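Local coordinates for UL18 protein (PDB 3D2U) that resembles a class I MHC heavy chain and probably modulates NK-cell cytotoxicity by engaging the host inhibitory receptor LILRB1, at residues A[5-10]-A[96-101]; A[15-20]-A[76-81]; A[205-210]-A[276-281]; A[223-228]-A[261-266]. The protein carries 4 engineered substitutions. All blocks are in the same frame, centred on the assembly; numbering follows the deposited sequence.

Interaction 1. Residues A[5-10]-A[96-101]. With NAG (2-acetamido-2-deoxy-beta-D-glucopyranose), chain N.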
loop_
_atom_site.group_PDB
_atom_site.type_symbol
_atom_site.label_atom_id
_atom_site.label_comp_id
_atom_site.label_asym_id
_atom_site.label_seq_id
_atom_site.Cartn_x
_atom_site.Cartn_y
_atom_site.Cartn_z
ATOM N N TYR A 5 14.047 -15.939 1.280
ATOM C CA TYR A 5 14.687 -15.527 0.037
ATOM C C TYR A 5 13.613 -15.235 -1.005
ATOM O O TYR A 5 12.685 -16.013 -1.198
ATOM C CB TYR A 5 15.646 -16.608 -0.461
ATOM C CG TYR A 5 16.991 -16.566 0.231
ATOM C CD1 TYR A 5 18.022 -15.765 -0.255
ATOM C CD2 TYR A 5 17.221 -17.301 1.392
ATOM C CE1 TYR A 5 19.247 -15.695 0.398
ATOM C CE2 TYR A 5 18.443 -17.240 2.053
ATOM C CZ TYR A 5 19.449 -16.435 1.553
ATOM O OH TYR A 5 20.651 -16.370 2.214
ATOM N N GLY A 6 13.731 -14.088 -1.656
ATOM C CA GLY A 6 12.755 -13.721 -2.662
ATOM C C GLY A 6 13.423 -13.641 -4.020
ATOM O O GLY A 6 14.452 -12.979 -4.166
ATOM N N TYR A 7 12.849 -14.316 -5.011
ATOM C CA TYR A 7 13.404 -14.301 -6.361
ATOM C C TYR A 7 12.428 -13.686 -7.359
ATOM O O TYR A 7 11.284 -14.139 -7.492
ATOM C CB TYR A 7 13.732 -15.715 -6.848
ATOM C CG TYR A 7 14.592 -16.567 -5.939
ATOM C CD1 TYR A 7 14.101 -17.042 -4.719
ATOM C CD2 TYR A 7 15.870 -16.969 -6.339
ATOM C CE1 TYR A 7 14.857 -17.905 -3.923
ATOM C CE2 TYR A 7 16.637 -17.835 -5.552
ATOM C CZ TYR A 7 16.124 -18.301 -4.347
ATOM O OH TYR A 7 16.863 -19.179 -3.583
ATOM N N THR A 8 12.880 -12.653 -8.058
ATOM C CA THR A 8 12.049 -12.012 -9.062
ATOM C C THR A 8 12.760 -12.130 -10.402
ATOM O O THR A 8 13.807 -11.503 -10.624
ATOM C CB THR A 8 11.807 -10.515 -8.755
ATOM O OG1 THR A 8 11.171 -10.377 -7.476
ATOM C CG2 THR A 8 10.918 -9.906 -9.819
ATOM N N GLY A 9 12.200 -12.954 -11.284
ATOM C CA GLY A 9 12.776 -13.144 -12.605
ATOM C C GLY A 9 11.873 -12.539 -13.658
ATOM O O GLY A 9 10.759 -13.016 -13.885
ATOM N N ILE A 10 12.344 -11.474 -14.296
ATOM C CA ILE A 10 11.547 -10.796 -15.298
ATOM C C ILE A 10 11.972 -11.185 -16.708
ATOM O O ILE A 10 13.163 -11.221 -17.029
ATOM C CB ILE A 10 11.657 -9.247 -15.174
ATOM C CG1 ILE A 10 11.295 -8.790 -13.761
ATOM C CG2 ILE A 10 10.727 -8.576 -16.179
ATOM C CD1 ILE A 10 12.365 -9.078 -12.727
ATOM N N LEU A 96 8.275 -14.245 -13.047
ATOM C CA LEU A 96 8.136 -15.399 -12.171
ATOM C C LEU A 96 8.708 -14.914 -10.846
ATOM O O LEU A 96 9.815 -14.385 -10.798
ATOM C CB LEU A 96 8.932 -16.606 -12.679
ATOM C CG LEU A 96 8.920 -17.853 -11.781
ATOM C CD1 LEU A 96 7.515 -18.437 -11.698
ATOM C CD2 LEU A 96 9.895 -18.888 -12.328
ATOM N N THR A 97 7.928 -15.054 -9.783
ATOM C CA THR A 97 8.345 -14.647 -8.449
ATOM C C THR A 97 8.259 -15.882 -7.590
ATOM O O THR A 97 7.198 -16.492 -7.506
ATOM C CB THR A 97 7.390 -13.621 -7.834
ATOM O OG1 THR A 97 6.042 -14.107 -7.936
ATOM C CG2 THR A 97 7.523 -12.277 -8.526
ATOM N N TRP A 98 9.364 -16.273 -6.972
ATOM C CA TRP A 98 9.329 -17.441 -6.115
ATOM C C TRP A 98 10.085 -17.169 -4.832
ATOM O O TRP A 98 10.907 -16.248 -4.759
ATOM C CB TRP A 98 9.834 -18.700 -6.846
ATOM C CG TRP A 98 11.291 -18.796 -7.171
ATOM C CD1 TRP A 98 12.221 -19.560 -6.521
ATOM C CD2 TRP A 98 11.970 -18.201 -8.282
ATOM N NE1 TRP A 98 13.433 -19.481 -7.160
ATOM C CE2 TRP A 98 13.309 -18.661 -8.249
ATOM C CE3 TRP A 98 11.582 -17.327 -9.306
ATOM C CZ2 TRP A 98 14.260 -18.282 -9.206
ATOM C CZ3 TRP A 98 12.537 -16.945 -10.260
ATOM C CH2 TRP A 98 13.855 -17.425 -10.200
ATOM N N THR A 99 9.787 -17.954 -3.807
ATOM C CA THR A 99 10.388 -17.715 -2.512
ATOM C C THR A 99 10.448 -18.951 -1.629
ATOM O O THR A 99 9.675 -19.894 -1.801
ATOM C CB THR A 99 9.560 -16.640 -1.788
ATOM O OG1 THR A 99 10.165 -16.320 -0.536
ATOM C CG2 THR A 99 8.123 -17.140 -1.556
ATOM N N HIS A 100 11.397 -18.960 -0.701
ATOM C CA HIS A 100 11.492 -20.048 0.256
ATOM C C HIS A 100 11.778 -19.449 1.622
ATOM O O HIS A 100 12.481 -18.449 1.760
ATOM C CB HIS A 100 12.503 -21.137 -0.149
ATOM C CG HIS A 100 13.843 -20.633 -0.594
ATOM N ND1 HIS A 100 14.768 -20.088 0.273
ATOM C CD2 HIS A 100 14.449 -20.673 -1.806
ATOM C CE1 HIS A 100 15.882 -19.820 -0.384
ATOM N NE2 HIS A 100 15.716 -20.166 -1.649
ATOM N N GLU A 101 11.158 -20.058 2.619
ATOM C CA GLU A 101 11.225 -19.584 3.981
ATOM C C GLU A 101 11.543 -20.665 4.989
ATOM O O GLU A 101 11.103 -21.813 4.878
ATOM C CB GLU A 101 9.897 -18.940 4.345
ATOM C CG GLU A 101 10.007 -17.652 5.083
ATOM C CD GLU A 101 8.648 -17.106 5.410
ATOM O OE1 GLU A 101 8.495 -15.871 5.414
ATOM O OE2 GLU A 101 7.735 -17.919 5.669
HETATM C C1 NAG N . 7.430 -18.355 8.580
HETATM C C2 NAG N . 6.062 -18.985 8.475
HETATM C C3 NAG N . 5.204 -17.828 8.102
HETATM C C4 NAG N . 5.188 -16.815 9.213
HETATM C C5 NAG N . 6.612 -16.376 9.621
HETATM C C6 NAG N . 6.665 -15.572 10.915
HETATM C C7 NAG N . 6.785 -21.051 7.475
HETATM C C8 NAG N . 8.025 -21.056 6.597
HETATM N N2 NAG N . 6.020 -19.976 7.423
HETATM O O1 NAG N . 8.419 -19.315 8.611
HETATM O O3 NAG N . 3.883 -18.234 7.786
HETATM O O4 NAG N . 4.544 -15.717 8.642
HETATM O O5 NAG N . 7.482 -17.525 9.758
HETATM O O6 NAG N . 6.682 -14.178 10.635
HETATM O O7 NAG N . 6.528 -22.005 8.190
#
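Tyr5 O is gripped by two donors of the facing strand: Thr99 OG1 at 2.6 Å, lying about 40° out of the carbonyl plane, and the backbone N of His100 at 3.3 Å, within that plane. The two strands, 5-10 and 96-101, are nearly antiparallel central neighbours in the sheet that floors the MHC class I peptide platform. Further paired backbone bonds link Tyr7 with Trp98 and Gly9 with Leu96.

On the face bearing Tyr5, Tyr7, Trp98 and His100 the aromatic groups form a cluster. The Tyr7 ring makes an offset stack on the five-membered ring of Trp98, with planes only 10° apart and centroids separated by 4.0 Å. Chi1 of 70° sets the indole between its own backbone N and carbonyl carbon and swings it across to Tyr7, whose CB sits over the centre of the six-membered ring in a CH-pi contact at 3.3 Å. The bound peptide packs against Tyr5, Tyr7, Leu96 and His100, and its backbone is hydrogen-bonded to Tyr5 OH. The opposite face, with Thr8, Thr97 and Thr99, meets aromatic side chains of another protein chain. At the margin, a glycan attached to the protein lies beside Glu101, not in a binding pocket. Within the cluster, at the imidazole edge, Tyr7 OH and His100 NE2 share a very short hydrogen bond, 2.5 Å.

Interaction 2. Residues A[15-20]-A[76-81]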
loop_
_atom_site.group_PDB
_atom_site.type_symbol
_atom_site.label_atom_id
_atom_site.label_comp_id
_atom_site.label_asym_id
_atom_site.label_seq_id
_atom_site.Cartn_x
_atom_site.Cartn_y
_atom_site.Cartn_z
ATOM N N SER A 15 16.255 -12.240 -25.231
ATOM C CA SER A 15 17.626 -11.887 -24.866
ATOM C C SER A 15 17.711 -10.886 -23.714
ATOM O O SER A 15 18.797 -10.435 -23.359
ATOM C CB SER A 15 18.376 -11.327 -26.082
ATOM O OG SER A 15 17.764 -10.141 -26.559
ATOM N N HIS A 16 16.564 -10.544 -23.139
ATOM C CA HIS A 16 16.512 -9.603 -22.025
ATOM C C HIS A 16 15.706 -10.161 -20.846
ATOM O O HIS A 16 14.472 -10.173 -20.859
ATOM C CB HIS A 16 15.918 -8.261 -22.483
ATOM C CG HIS A 16 16.829 -7.473 -23.373
ATOM N ND1 HIS A 16 17.148 -7.871 -24.652
ATOM C CD2 HIS A 16 17.514 -6.325 -23.153
ATOM C CE1 HIS A 16 17.991 -7.005 -25.184
ATOM N NE2 HIS A 16 18.230 -6.057 -24.294
ATOM N N MET A 17 16.428 -10.626 -19.830
ATOM C CA MET A 17 15.842 -11.187 -18.619
ATOM C C MET A 17 16.632 -10.699 -17.407
ATOM O O MET A 17 17.850 -10.554 -17.468
ATOM C CB MET A 17 15.873 -12.713 -18.690
ATOM C CG MET A 17 14.907 -13.300 -19.714
ATOM S SD MET A 17 15.531 -14.788 -20.502
ATOM C CE MET A 17 14.698 -16.003 -19.631
ATOM N N THR A 18 15.929 -10.433 -16.314
ATOM C CA THR A 18 16.557 -9.963 -15.086
ATOM C C THR A 18 16.173 -10.852 -13.921
ATOM O O THR A 18 15.064 -11.383 -13.878
ATOM C CB THR A 18 16.083 -8.559 -14.689
ATOM O OG1 THR A 18 16.178 -7.678 -15.810
ATOM C CG2 THR A 18 16.934 -8.023 -13.519
ATOM N N LEU A 19 17.096 -11.022 -12.988
ATOM C CA LEU A 19 16.816 -11.776 -11.777
ATOM C C LEU A 19 17.398 -10.955 -10.648
ATOM O O LEU A 19 18.533 -10.483 -10.729
ATOM C CB LEU A 19 17.469 -13.168 -11.767
ATOM C CG LEU A 19 17.275 -13.944 -10.448
ATOM C CD1 LEU A 19 15.786 -14.247 -10.169
ATOM C CD2 LEU A 19 18.065 -15.233 -10.512
ATOM N N THR A 20 16.597 -10.737 -9.620
ATOM C CA THR A 20 17.080 -10.035 -8.456
ATOM C C THR A 20 16.599 -10.926 -7.326
ATOM O O THR A 20 15.410 -11.212 -7.216
ATOM C CB THR A 20 16.493 -8.586 -8.300
ATOM O OG1 THR A 20 15.092 -8.642 -8.032
ATOM C CG2 THR A 20 16.729 -7.763 -9.554
ATOM N N GLN A 76 19.399 -21.557 -15.052
ATOM C CA GLN A 76 18.172 -22.327 -15.001
ATOM C C GLN A 76 16.985 -21.369 -15.115
ATOM O O GLN A 76 16.013 -21.665 -15.804
ATOM C CB GLN A 76 18.092 -23.116 -13.686
ATOM C CG GLN A 76 16.795 -23.932 -13.490
ATOM C CD GLN A 76 16.720 -25.205 -14.340
ATOM O OE1 GLN A 76 17.410 -25.340 -15.353
ATOM N NE2 GLN A 76 15.862 -26.139 -13.929
ATOM N N THR A 77 17.074 -20.212 -14.463
ATOM C CA THR A 77 15.968 -19.256 -14.502
ATOM C C THR A 77 15.672 -18.793 -15.923
ATOM O O THR A 77 14.511 -18.662 -16.303
ATOM C CB THR A 77 16.225 -18.024 -13.604
ATOM O OG1 THR A 77 16.367 -18.446 -12.240
ATOM C CG2 THR A 77 15.045 -17.053 -13.691
ATOM N N GLU A 78 16.715 -18.558 -16.713
ATOM C CA GLU A 78 16.524 -18.132 -18.090
ATOM C C GLU A 78 15.691 -19.149 -18.869
ATOM O O GLU A 78 14.837 -18.781 -19.674
ATOM C CB GLU A 78 17.876 -17.926 -18.766
ATOM C CG GLU A 78 18.334 -16.487 -18.773
ATOM C CD GLU A 78 19.753 -16.348 -19.249
ATOM O OE1 GLU A 78 20.123 -15.255 -19.722
ATOM O OE2 GLU A 78 20.505 -17.334 -19.137
ATOM N N GLN A 79 15.938 -20.429 -18.620
ATOM C CA GLN A 79 15.187 -21.473 -19.298
ATOM C C GLN A 79 13.753 -21.477 -18.802
ATOM O O GLN A 79 12.819 -21.532 -19.592
ATOM C CB GLN A 79 15.825 -22.835 -19.039
ATOM C CG GLN A 79 17.317 -22.840 -19.275
ATOM C CD GLN A 79 17.870 -24.230 -19.481
ATOM O OE1 GLN A 79 17.355 -25.203 -18.933
ATOM N NE2 GLN A 79 18.934 -24.331 -20.264
ATOM N N ASN A 80 13.577 -21.409 -17.489
ATOM C CA ASN A 80 12.235 -21.412 -16.924
ATOM C C ASN A 80 11.379 -20.249 -17.418
ATOM O O ASN A 80 10.190 -20.425 -17.679
ATOM C CB ASN A 80 12.292 -21.395 -15.395
ATOM C CG ASN A 80 12.964 -22.625 -14.825
ATOM O OD1 ASN A 80 12.940 -23.699 -15.427
ATOM N ND2 ASN A 80 13.550 -22.482 -13.651
ATOM N N LEU A 81 11.970 -19.067 -17.562
ATOM C CA LEU A 81 11.194 -17.920 -18.028
ATOM C C LEU A 81 10.730 -18.121 -19.468
ATOM O O LEU A 81 9.535 -17.995 -19.768
ATOM C CB LEU A 81 12.007 -16.631 -17.912
ATOM C CG LEU A 81 12.414 -16.184 -16.505
ATOM C CD1 LEU A 81 13.251 -14.936 -16.623
ATOM C CD2 LEU A 81 11.183 -15.922 -15.631
#
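In the MHC class I platform a long helix lies on the sheet that forms the floor, and here helix 62-88 rests on strand 17-25 through the side chains of Met17 and Leu19. The axes of segments 17-20 and 76-81 approach to 9.4 Å at an angle of 125°, a separation that side chains bridge without any hydrogen bond between the segments. Met17 carries most of the contact. Chi1 of -70° places its CG beside the backbone N, and bends at chi2 and chi3 turn the thioether onto the helix, between Glu78 and Leu81. There SD approaches the aliphatic part of Glu78, 3.7 Å from its CG, crossing that side chain obliquely. Leu81 runs past Met17 in the opposite sense, its CD1 lying 3.9 Å from Met17 CG. At Thr77, one helical turn before Leu81, Leu19 crosses nearly at a right angle: Leu19 CD2 lies 4.0 Å from Thr77 OG1, an oxygen already hydrogen-bonded to Ile73 O within the helix.

The carboxylate of Glu78 turns to Lys40, with which OE2 forms a salt bridge, while its methylene chain remains beside Met17. Phe11 of the adjoining strand adds to the packing around Met17 and Leu81. Asn80, on the same helical segment, hydrogen-bonds the backbone of the bound peptide. This largely apolar seating of a helix on an antiparallel sheet, with peptide contacts from that helix, is characteristic of the class I peptide-binding groove.

Interaction 3. Residues A[205-210]-A[276-281]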
loop_
_atom_site.group_PDB
_atom_site.type_symbol
_atom_site.label_atom_id
_atom_site.label_comp_id
_atom_site.label_asym_id
_atom_site.label_seq_id
_atom_site.Cartn_x
_atom_site.Cartn_y
_atom_site.Cartn_z
ATOM N N ALA A 205 -8.853 18.992 17.988
ATOM C CA ALA A 205 -7.444 18.983 17.581
ATOM C C ALA A 205 -7.028 17.576 17.183
ATOM O O ALA A 205 -7.804 16.630 17.324
ATOM C CB ALA A 205 -6.553 19.494 18.715
ATOM N N GLU A 206 -5.813 17.434 16.665
ATOM C CA GLU A 206 -5.331 16.113 16.285
ATOM C C GLU A 206 -4.073 15.769 17.062
ATOM O O GLU A 206 -3.089 16.507 17.034
ATOM C CB GLU A 206 -5.016 16.043 14.793
ATOM C CG GLU A 206 -4.595 14.650 14.348
ATOM C CD GLU A 206 -4.391 14.556 12.855
ATOM O OE1 GLU A 206 -3.356 15.042 12.355
ATOM O OE2 GLU A 206 -5.284 14.009 12.179
ATOM N N ALA A 207 -4.118 14.646 17.762
ATOM C CA ALA A 207 -2.971 14.186 18.521
ATOM C C ALA A 207 -2.217 13.200 17.632
ATOM O O ALA A 207 -2.832 12.457 16.866
ATOM C CB ALA A 207 -3.442 13.504 19.803
ATOM N N PHE A 208 -0.894 13.211 17.708
ATOM C CA PHE A 208 -0.086 12.287 16.916
ATOM C C PHE A 208 1.032 11.727 17.790
ATOM O O PHE A 208 1.394 12.326 18.800
ATOM C CB PHE A 208 0.516 12.991 15.687
ATOM C CG PHE A 208 1.556 14.032 16.024
ATOM C CD1 PHE A 208 2.893 13.678 16.202
ATOM C CD2 PHE A 208 1.194 15.368 16.167
ATOM C CE1 PHE A 208 3.851 14.643 16.518
ATOM C CE2 PHE A 208 2.146 16.339 16.481
ATOM C CZ PHE A 208 3.476 15.977 16.655
ATOM N N CYS A 209 1.559 10.571 17.395
ATOM C CA CYS A 209 2.645 9.902 18.104
ATOM C C CYS A 209 3.334 8.966 17.126
ATOM O O CYS A 209 2.706 8.035 16.622
ATOM C CB CYS A 209 2.109 9.089 19.273
ATOM S SG CYS A 209 3.416 8.404 20.346
ATOM N N THR A 210 4.623 9.204 16.887
ATOM C CA THR A 210 5.416 8.418 15.930
ATOM C C THR A 210 6.659 7.751 16.537
ATOM O O THR A 210 7.347 8.340 17.373
ATOM C CB THR A 210 5.887 9.315 14.760
ATOM O OG1 THR A 210 4.757 9.984 14.190
ATOM C CG2 THR A 210 6.581 8.496 13.689
ATOM N N ILE A 276 4.894 9.255 27.064
ATOM C CA ILE A 276 5.145 10.689 26.963
ATOM C C ILE A 276 3.850 11.505 26.878
ATOM O O ILE A 276 2.853 11.059 26.303
ATOM C CB ILE A 276 6.026 11.042 25.703
ATOM C CG1 ILE A 276 5.272 10.726 24.396
ATOM C CG2 ILE A 276 7.335 10.274 25.744
ATOM C CD1 ILE A 276 4.994 9.252 24.166
ATOM N N PRO A 277 3.847 12.710 27.480
ATOM C CA PRO A 277 2.671 13.588 27.458
ATOM C C PRO A 277 2.491 14.093 26.031
ATOM O O PRO A 277 3.467 14.424 25.358
ATOM C CB PRO A 277 3.053 14.707 28.433
ATOM C CG PRO A 277 4.556 14.761 28.315
ATOM C CD PRO A 277 4.922 13.299 28.301
ATOM N N ILE A 278 1.253 14.134 25.559
ATOM C CA ILE A 278 1.014 14.574 24.199
ATOM C C ILE A 278 0.170 15.874 24.142
ATOM O O ILE A 278 0.383 16.720 23.273
ATOM C CB ILE A 278 0.503 13.331 23.380
ATOM C CG1 ILE A 278 1.627 12.908 22.430
ATOM C CG2 ILE A 278 -0.818 13.581 22.704
ATOM C CD1 ILE A 278 1.379 11.626 21.668
ATOM N N SER A 279 -0.739 16.051 25.099
ATOM C CA SER A 279 -1.529 17.288 25.227
ATOM C C SER A 279 -1.821 17.448 26.721
ATOM O O SER A 279 -2.239 16.485 27.380
ATOM C CB SER A 279 -2.836 17.248 24.416
ATOM O OG SER A 279 -3.747 16.294 24.923
ATOM N N VAL A 280 -1.588 18.651 27.252
ATOM C CA VAL A 280 -1.791 18.912 28.680
ATOM C C VAL A 280 -2.775 20.001 29.143
ATOM O O VAL A 280 -2.708 21.150 28.703
ATOM C CB VAL A 280 -0.439 19.212 29.395
ATOM C CG1 VAL A 280 0.184 17.913 29.888
ATOM C CG2 VAL A 280 0.517 19.932 28.442
ATOM N N THR A 281 -3.658 19.586 30.059
ATOM C CA THR A 281 -4.681 20.380 30.772
ATOM C C THR A 281 -6.148 19.959 30.662
ATOM O O THR A 281 -6.852 20.379 29.717
ATOM C CB THR A 281 -4.583 21.886 30.493
ATOM O OG1 THR A 281 -3.413 22.396 31.141
ATOM C CG2 THR A 281 -5.796 22.624 31.075
ATOM O OXT THR A 281 -6.586 19.216 31.567
#
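Ile278 makes the close part of this contact, its side chain entering between Ala207 and Cys209 of strand 204-214. CD1 lies 3.6 Å from Cys209 CB and 3.0 Å from Phe208 O, a close carbon-to-oxygen approach rather than a bond, while the CG2 branch meets Ala207 CB at 3.9 Å. One isoleucine thus spans two residues whose side chains point toward the same partner strand. With chi2 at 173° the CG1-CD1 arm is extended, which carries CD1 beyond the level of Ala207 to the cysteine. The two strands run nearly antiparallel, at 156°, but their axes approach only to 7.6 Å and no hydrogen bond joins the segments; the contact is made across the interior between the two sheets.

At Ile276 the fit is looser: its CD1 stands 4.2 Å from Cys209 SG, and Ile276 is partly exposed. Pro277 is exposed and does not reach strand 204-214; beyond Ser279, Val280 and Thr281 are also exposed and carry the chain end away. Ile278 and Ser279 both face Tyr263 in a classic beta bulge, and Ser279 OG is tied to Gln261 O. Phe223, in the same sheet as Ile278, packs on both Cys209 and Ile278. Cys209 itself is joined to Cys265 by the disulfide that bridges the two sheets. Apolar side chains gathered around an intersheet cystine are characteristic of the immunoglobulin C1-set beta sandwich.

Interaction 4. Residues A[223-228]-A[261-266]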
loop_
_atom_site.group_PDB
_atom_site.type_symbol
_atom_site.label_atom_id
_atom_site.label_comp_id
_atom_site.label_asym_id
_atom_site.label_seq_id
_atom_site.Cartn_x
_atom_site.Cartn_y
_atom_site.Cartn_z
ATOM N N PHE A 223 -2.796 5.669 22.540
ATOM C CA PHE A 223 -2.985 6.992 23.128
ATOM C C PHE A 223 -3.721 6.747 24.413
ATOM O O PHE A 223 -4.671 5.971 24.442
ATOM C CB PHE A 223 -3.856 7.895 22.253
ATOM C CG PHE A 223 -3.222 8.260 20.968
ATOM C CD1 PHE A 223 -3.454 7.496 19.823
ATOM C CD2 PHE A 223 -2.332 9.328 20.907
ATOM C CE1 PHE A 223 -2.804 7.796 18.638
ATOM C CE2 PHE A 223 -1.678 9.631 19.725
ATOM C CZ PHE A 223 -1.912 8.864 18.587
ATOM N N ILE A 224 -3.293 7.377 25.491
ATOM C CA ILE A 224 -4.028 7.175 26.719
ATOM C C ILE A 224 -4.751 8.469 27.037
ATOM O O ILE A 224 -4.144 9.533 27.203
ATOM C CB ILE A 224 -3.141 6.764 27.909
ATOM C CG1 ILE A 224 -2.136 5.679 27.495
ATOM C CG2 ILE A 224 -4.038 6.210 29.022
ATOM C CD1 ILE A 224 -2.766 4.398 27.005
ATOM N N HIS A 225 -6.068 8.352 27.078
ATOM C CA HIS A 225 -6.945 9.463 27.351
ATOM C C HIS A 225 -7.221 9.553 28.843
ATOM O O HIS A 225 -7.880 8.691 29.411
ATOM C CB HIS A 225 -8.248 9.261 26.572
ATOM C CG HIS A 225 -9.303 10.283 26.861
ATOM N ND1 HIS A 225 -9.012 11.611 27.098
ATOM C CD2 HIS A 225 -10.654 10.186 26.884
ATOM C CE1 HIS A 225 -10.136 12.286 27.251
ATOM N NE2 HIS A 225 -11.148 11.446 27.124
ATOM N N TYR A 226 -6.683 10.586 29.478
ATOM C CA TYR A 226 -6.929 10.799 30.889
ATOM C C TYR A 226 -8.032 11.851 30.891
ATOM O O TYR A 226 -7.776 13.060 30.949
ATOM C CB TYR A 226 -5.656 11.284 31.598
ATOM C CG TYR A 226 -4.553 10.233 31.661
ATOM C CD1 TYR A 226 -3.425 10.320 30.838
ATOM C CD2 TYR A 226 -4.649 9.135 32.527
ATOM C CE1 TYR A 226 -2.419 9.341 30.872
ATOM C CE2 TYR A 226 -3.647 8.151 32.569
ATOM C CZ TYR A 226 -2.534 8.263 31.738
ATOM O OH TYR A 226 -1.540 7.307 31.771
ATOM N N GLY A 227 -9.264 11.361 30.769
ATOM C CA GLY A 227 -10.421 12.234 30.724
ATOM C C GLY A 227 -11.663 11.453 30.335
ATOM O O GLY A 227 -11.653 10.220 30.335
ATOM N N ASP A 228 -12.722 12.172 29.972
ATOM C CA ASP A 228 -13.987 11.541 29.613
ATOM C C ASP A 228 -14.552 11.943 28.242
ATOM O O ASP A 228 -15.189 11.132 27.566
ATOM C CB ASP A 228 -15.030 11.868 30.691
ATOM C CG ASP A 228 -15.781 10.651 31.160
ATOM O OD1 ASP A 228 -15.745 9.629 30.440
ATOM O OD2 ASP A 228 -16.412 10.717 32.238
ATOM N N GLN A 261 -8.789 17.760 26.484
ATOM C CA GLN A 261 -8.189 16.673 27.248
ATOM C C GLN A 261 -6.688 16.436 27.463
ATOM O O GLN A 261 -5.814 16.967 26.775
ATOM C CB GLN A 261 -8.809 15.386 26.724
ATOM C CG GLN A 261 -10.263 15.571 26.314
ATOM C CD GLN A 261 -11.150 15.942 27.483
ATOM O OE1 GLN A 261 -11.478 15.096 28.318
ATOM N NE2 GLN A 261 -11.540 17.212 27.555
ATOM N N ASN A 262 -6.427 15.605 28.469
ATOM C CA ASN A 262 -5.085 15.173 28.837
ATOM C C ASN A 262 -4.850 13.841 28.113
ATOM O O ASN A 262 -5.580 12.877 28.328
ATOM C CB ASN A 262 -4.974 14.930 30.358
ATOM C CG ASN A 262 -4.641 16.188 31.146
ATOM O OD1 ASN A 262 -4.249 17.209 30.582
ATOM N ND2 ASN A 262 -4.774 16.106 32.472
ATOM N N TYR A 263 -3.848 13.800 27.245
ATOM C CA TYR A 263 -3.501 12.572 26.527
ATOM C C TYR A 263 -2.008 12.339 26.622
ATOM O O TYR A 263 -1.226 13.282 26.664
ATOM C CB TYR A 263 -3.824 12.649 25.027
ATOM C CG TYR A 263 -5.234 12.323 24.624
ATOM C CD1 TYR A 263 -6.256 13.265 24.754
ATOM C CD2 TYR A 263 -5.550 11.073 24.095
ATOM C CE1 TYR A 263 -7.562 12.964 24.371
ATOM C CE2 TYR A 263 -6.856 10.764 23.700
ATOM C CZ TYR A 263 -7.853 11.718 23.846
ATOM O OH TYR A 263 -9.141 11.411 23.480
ATOM N N THR A 264 -1.626 11.068 26.629
ATOM C CA THR A 264 -0.224 10.670 26.639
ATOM C C THR A 264 -0.117 9.545 25.608
ATOM O O THR A 264 -1.116 8.924 25.251
ATOM C CB THR A 264 0.230 10.103 28.001
ATOM O OG1 THR A 264 -0.408 8.842 28.222
ATOM C CG2 THR A 264 -0.112 11.059 29.135
ATOM N N CYS A 265 1.085 9.287 25.120
ATOM C CA CYS A 265 1.255 8.207 24.168
ATOM C C CYS A 265 2.088 7.110 24.813
ATOM O O CYS A 265 3.170 7.375 25.321
ATOM C CB CYS A 265 1.946 8.710 22.909
ATOM S SG CYS A 265 2.323 7.400 21.709
ATOM N N ARG A 266 1.568 5.887 24.801
ATOM C CA ARG A 266 2.258 4.739 25.380
ATOM C C ARG A 266 2.811 3.891 24.239
ATOM O O ARG A 266 2.070 3.515 23.328
ATOM C CB ARG A 266 1.282 3.914 26.244
ATOM C CG ARG A 266 1.885 2.661 26.906
ATOM C CD ARG A 266 0.875 1.953 27.840
ATOM N NE ARG A 266 0.503 2.785 28.988
ATOM C CZ ARG A 266 -0.623 2.647 29.690
ATOM N NH1 ARG A 266 -1.512 1.702 29.376
ATOM N NH2 ARG A 266 -0.870 3.469 30.702
#
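Phe223 pairs with Cys265 where strands 220-226 and 262-268 run side by side, antiparallel neighbours in one sheet of the immunoglobulin C1-set domain. Its CB meets the edge of the Tyr263 ring, 4.0 Å from CD2, while Cys265 SG lies above the Phe223 ring face at the longer distance of 5.4 Å from its centroid. Ile224 follows with two backbone bonds to Thr264, the one from Ile224 N to Thr264 O being 2.7 Å and nearly straight at 174°. Its CD1 sits over the centre of the Arg266 guanidinium, 3.8 Å from NH1; Arg266 NE is also salt-bridged to Glu275.

His225 turns to the sandwich side with Tyr263. Chi1 of 175° sends its ring past the tyrosine in a near-parallel but slid arrangement, planes 16° apart, with little overlap; ND1 approaches Tyr263 CE1 at 3.4 Å. Tyr226 lies on the other face, with Ile224 and Thr264; at its ring edge Thr264 CG2 touches CE1 at 3.4 Å, and its hydroxyl is hydrogen-bonded to Glu275. Gly227 follows, its O lying 3.4 Å above the plane of the His225 ring, over the face opposite Tyr263.

How the interactions relate
From the N terminus, strand 2-11 opens interaction 1 and strand 17-25 opens interaction 2. Interaction 2 closes first, at helix 62-88, and strand 95-104 then closes interaction 1 around it. The two share the platform sheet, since Thr8 and Ile10 are probably joined to Thr20 and Thr18 by backbone hydrogen bonds, and Trp98 packs on Thr77. Further along, the immunoglobulin-like domain repeats this nesting: segment 205-210 opens interaction 3, interaction 4 opens and closes within it, and segment 276-281 completes the outer loop. The Cys209-Cys265 disulfide joins interactions 3 and 4, whose centres are about 8 Å apart. The two pairs lie in series without crossing; the centres of interactions 1 and 3 are about 43 Å apart.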